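Local coordinates for protein delta-aminolevulinic acid dehydratase (Toxoplasma gondii ME49, PDB 3OBK) that catalyses the condensation of two molecules of 5-aminolevulinic acid into porphobilinogen, an early step of tetrapyrrole biosynthesis, and forms an octamer, at residues S206-S211 with M263-P268. Numbering follows the deposited sequence.
Sequences SILAYS and MLMVKP. With PBG (3-[5-(aminomethyl)-4-(carboxymethyl)-1H-pyrrol-3-yl]propanoic acid), chain L.
Ala209 joins the two strands through both of its backbone polar atoms: its N donates to Met263 O at 2.8 Å, and its O accepts from Met265 N, also at 2.8 Å. Weaker bonds, Met263 N to Ile207 O and Ser211 N to Met265 O, extend this parallel pairing at either end. The strand axes approach to 4.6 Å at 38°, and strands 179-182 and 287-291 flank the pair, as expected for neighbouring staves of the TIM barrel. Apolar contacts gather on the face bearing Leu208, Tyr210 and Met265. Met265 lays CG over one face of the Tyr210 ring, 3.4 Å from Tyr210 CD2; the bend at chi2 (85°) places its SD 4.8 Å from the ring centroid, an oblique Met-aromatic contact, and chi3 (70°) turns CE toward Tyr210 CZ and Leu208 CD2. Leu208 CD1 packs 3.7 Å from Met265 CB. Lys267 belongs to the product pocket. Extended beyond CG, it passes the Tyr210 ring obliquely, NZ 3.2 Å from Tyr210 CE2, and reaches bound porphobilinogen, with NZ 3.1 Å from its C4A. Lys213 NZ, close to Lys267 NZ, hydrogen-bonds the product, a lysine pair consistent with the two Schiff-base-forming lysines of this enzyme family.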
loop_
_atom_site.group_PDB
_atom_site.type_symbol
_atom_site.label_atom_id
_atom_site.label_comp_id
_atom_site.label_asym_id
_atom_site.label_seq_id
_atom_site.Cartn_x
_atom_site.Cartn_y
_atom_site.Cartn_z
ATOM N N SER A 206 -17.348 -13.795 25.993
ATOM C CA SER A 206 -16.813 -12.868 24.995
ATOM C C SER A 206 -16.901 -11.413 25.414
ATOM O O SER A 206 -17.625 -11.052 26.341
ATOM C CB SER A 206 -17.560 -13.027 23.682
ATOM O OG SER A 206 -17.470 -14.358 23.207
ATOM N N ILE A 207 -16.127 -10.582 24.726
ATOM C CA ILE A 207 -16.136 -9.152 24.953
ATOM C C ILE A 207 -16.421 -8.475 23.613
ATOM O O ILE A 207 -15.638 -8.574 22.691
ATOM C CB ILE A 207 -14.802 -8.666 25.513
ATOM C CG1 ILE A 207 -14.589 -9.204 26.929
ATOM C CG2 ILE A 207 -14.729 -7.127 25.540
ATOM C CD1 ILE A 207 -13.168 -9.016 27.471
ATOM N N LEU A 208 -17.572 -7.823 23.518
ATOM C CA LEU A 208 -17.869 -6.935 22.402
ATOM C C LEU A 208 -17.427 -5.515 22.812
ATOM O O LEU A 208 -18.082 -4.844 23.629
ATOM C CB LEU A 208 -19.348 -7.014 22.059
ATOM C CG LEU A 208 -20.080 -6.069 21.078
ATOM C CD1 LEU A 208 -19.241 -5.544 19.936
ATOM C CD2 LEU A 208 -21.349 -6.799 20.569
ATOM N N ALA A 209 -16.284 -5.083 22.287
ATOM C CA ALA A 209 -15.683 -3.827 22.747
ATOM C C ALA A 209 -16.285 -2.693 21.962
ATOM O O ALA A 209 -16.274 -2.714 20.735
ATOM C CB ALA A 209 -14.151 -3.866 22.581
ATOM N N TYR A 210 -16.842 -1.709 22.648
ATOM C CA TYR A 210 -17.210 -0.454 21.995
ATOM C C TYR A 210 -15.918 0.335 21.858
ATOM O O TYR A 210 -15.522 0.973 22.799
ATOM C CB TYR A 210 -18.201 0.327 22.827
ATOM C CG TYR A 210 -19.604 -0.188 22.868
ATOM C CD1 TYR A 210 -19.943 -1.266 23.634
ATOM C CD2 TYR A 210 -20.618 0.467 22.198
ATOM C CE1 TYR A 210 -21.274 -1.723 23.705
ATOM C CE2 TYR A 210 -21.941 0.025 22.253
ATOM C CZ TYR A 210 -22.271 -1.074 23.009
ATOM O OH TYR A 210 -23.602 -1.503 23.078
ATOM N N SER A 211 -15.239 0.249 20.708
ATOM C CA SER A 211 -13.953 0.947 20.517
ATOM C C SER A 211 -14.132 2.375 20.135
ATOM O O SER A 211 -13.475 3.231 20.697
ATOM C CB SER A 211 -13.119 0.334 19.403
ATOM O OG SER A 211 -12.947 -1.015 19.645
ATOM N N MET A 263 -14.826 -8.694 19.326
ATOM C CA MET A 263 -15.496 -7.867 18.301
ATOM C C MET A 263 -15.374 -6.407 18.656
ATOM O O MET A 263 -15.258 -6.059 19.837
ATOM C CB MET A 263 -16.979 -8.205 18.183
ATOM C CG MET A 263 -17.275 -9.691 17.899
ATOM S SD MET A 263 -19.031 -10.068 17.665
ATOM C CE MET A 263 -18.959 -11.841 17.956
ATOM N N LEU A 264 -15.416 -5.560 17.623
ATOM C CA LEU A 264 -15.368 -4.122 17.769
ATOM C C LEU A 264 -16.643 -3.464 17.268
ATOM O O LEU A 264 -17.146 -3.788 16.192
ATOM C CB LEU A 264 -14.192 -3.576 17.017
ATOM C CG LEU A 264 -12.849 -4.191 17.423
ATOM C CD1 LEU A 264 -11.764 -3.690 16.457
ATOM C CD2 LEU A 264 -12.485 -3.937 18.887
ATOM N N MET A 265 -17.171 -2.564 18.086
ATOM C CA MET A 265 -18.410 -1.859 17.847
ATOM C C MET A 265 -18.116 -0.398 17.538
ATOM O O MET A 265 -17.278 0.232 18.208
ATOM C CB MET A 265 -19.266 -1.954 19.097
ATOM C CG MET A 265 -20.513 -1.035 19.159
ATOM S SD MET A 265 -21.985 -1.682 18.362
ATOM C CE MET A 265 -22.438 -3.034 19.456
ATOM N N VAL A 266 -18.762 0.133 16.506
ATOM C CA VAL A 266 -18.758 1.574 16.239
ATOM C C VAL A 266 -20.152 2.056 16.497
ATOM O O VAL A 266 -21.120 1.434 16.043
ATOM C CB VAL A 266 -18.438 1.915 14.774
ATOM C CG1 VAL A 266 -18.610 3.466 14.509
ATOM C CG2 VAL A 266 -17.060 1.412 14.416
ATOM N N LYS A 267 -20.251 3.179 17.191
ATOM C CA LYS A 267 -21.516 3.705 17.621
ATOM C C LYS A 267 -21.358 5.166 17.789
ATOM O O LYS A 267 -20.359 5.598 18.356
ATOM C CB LYS A 267 -21.830 3.118 18.962
ATOM C CG LYS A 267 -23.090 3.612 19.674
ATOM C CD LYS A 267 -23.136 2.805 20.937
ATOM C CE LYS A 267 -23.949 3.356 22.050
ATOM N NZ LYS A 267 -23.462 2.680 23.316
ATOM N N PRO A 268 -22.337 5.953 17.325
ATOM C CA PRO A 268 -23.569 5.588 16.616
ATOM C C PRO A 268 -23.378 5.008 15.217
ATOM O O PRO A 268 -22.288 4.628 14.859
ATOM C CB PRO A 268 -24.350 6.907 16.567
ATOM C CG PRO A 268 -23.779 7.719 17.708
ATOM C CD PRO A 268 -22.354 7.348 17.778
HETATM C CHA PBG L . -24.481 3.399 28.249
HETATM C C1A PBG L . -25.163 3.230 26.932
HETATM C C2A PBG L . -25.719 4.241 26.153
HETATM C C3A PBG L . -26.231 3.618 25.030
HETATM C C4A PBG L . -25.897 2.279 25.114
HETATM N NA PBG L . -25.278 2.062 26.284
HETATM C C5A PBG L . -25.921 5.696 26.501
HETATM C C6A PBG L . -24.718 6.531 26.594
HETATM O O1A PBG L . -23.621 5.930 26.745
HETATM O O2A PBG L . -24.820 7.779 26.611
HETATM C C7A PBG L . -26.991 4.287 23.951
HETATM C C8A PBG L . -27.708 3.411 22.993
HETATM C C9A PBG L . -28.707 4.027 22.106
HETATM O O3A PBG L . -29.571 3.294 21.634
HETATM O O4A PBG L . -28.900 5.251 22.035
HETATM N N1 PBG L . -23.087 3.104 28.329
#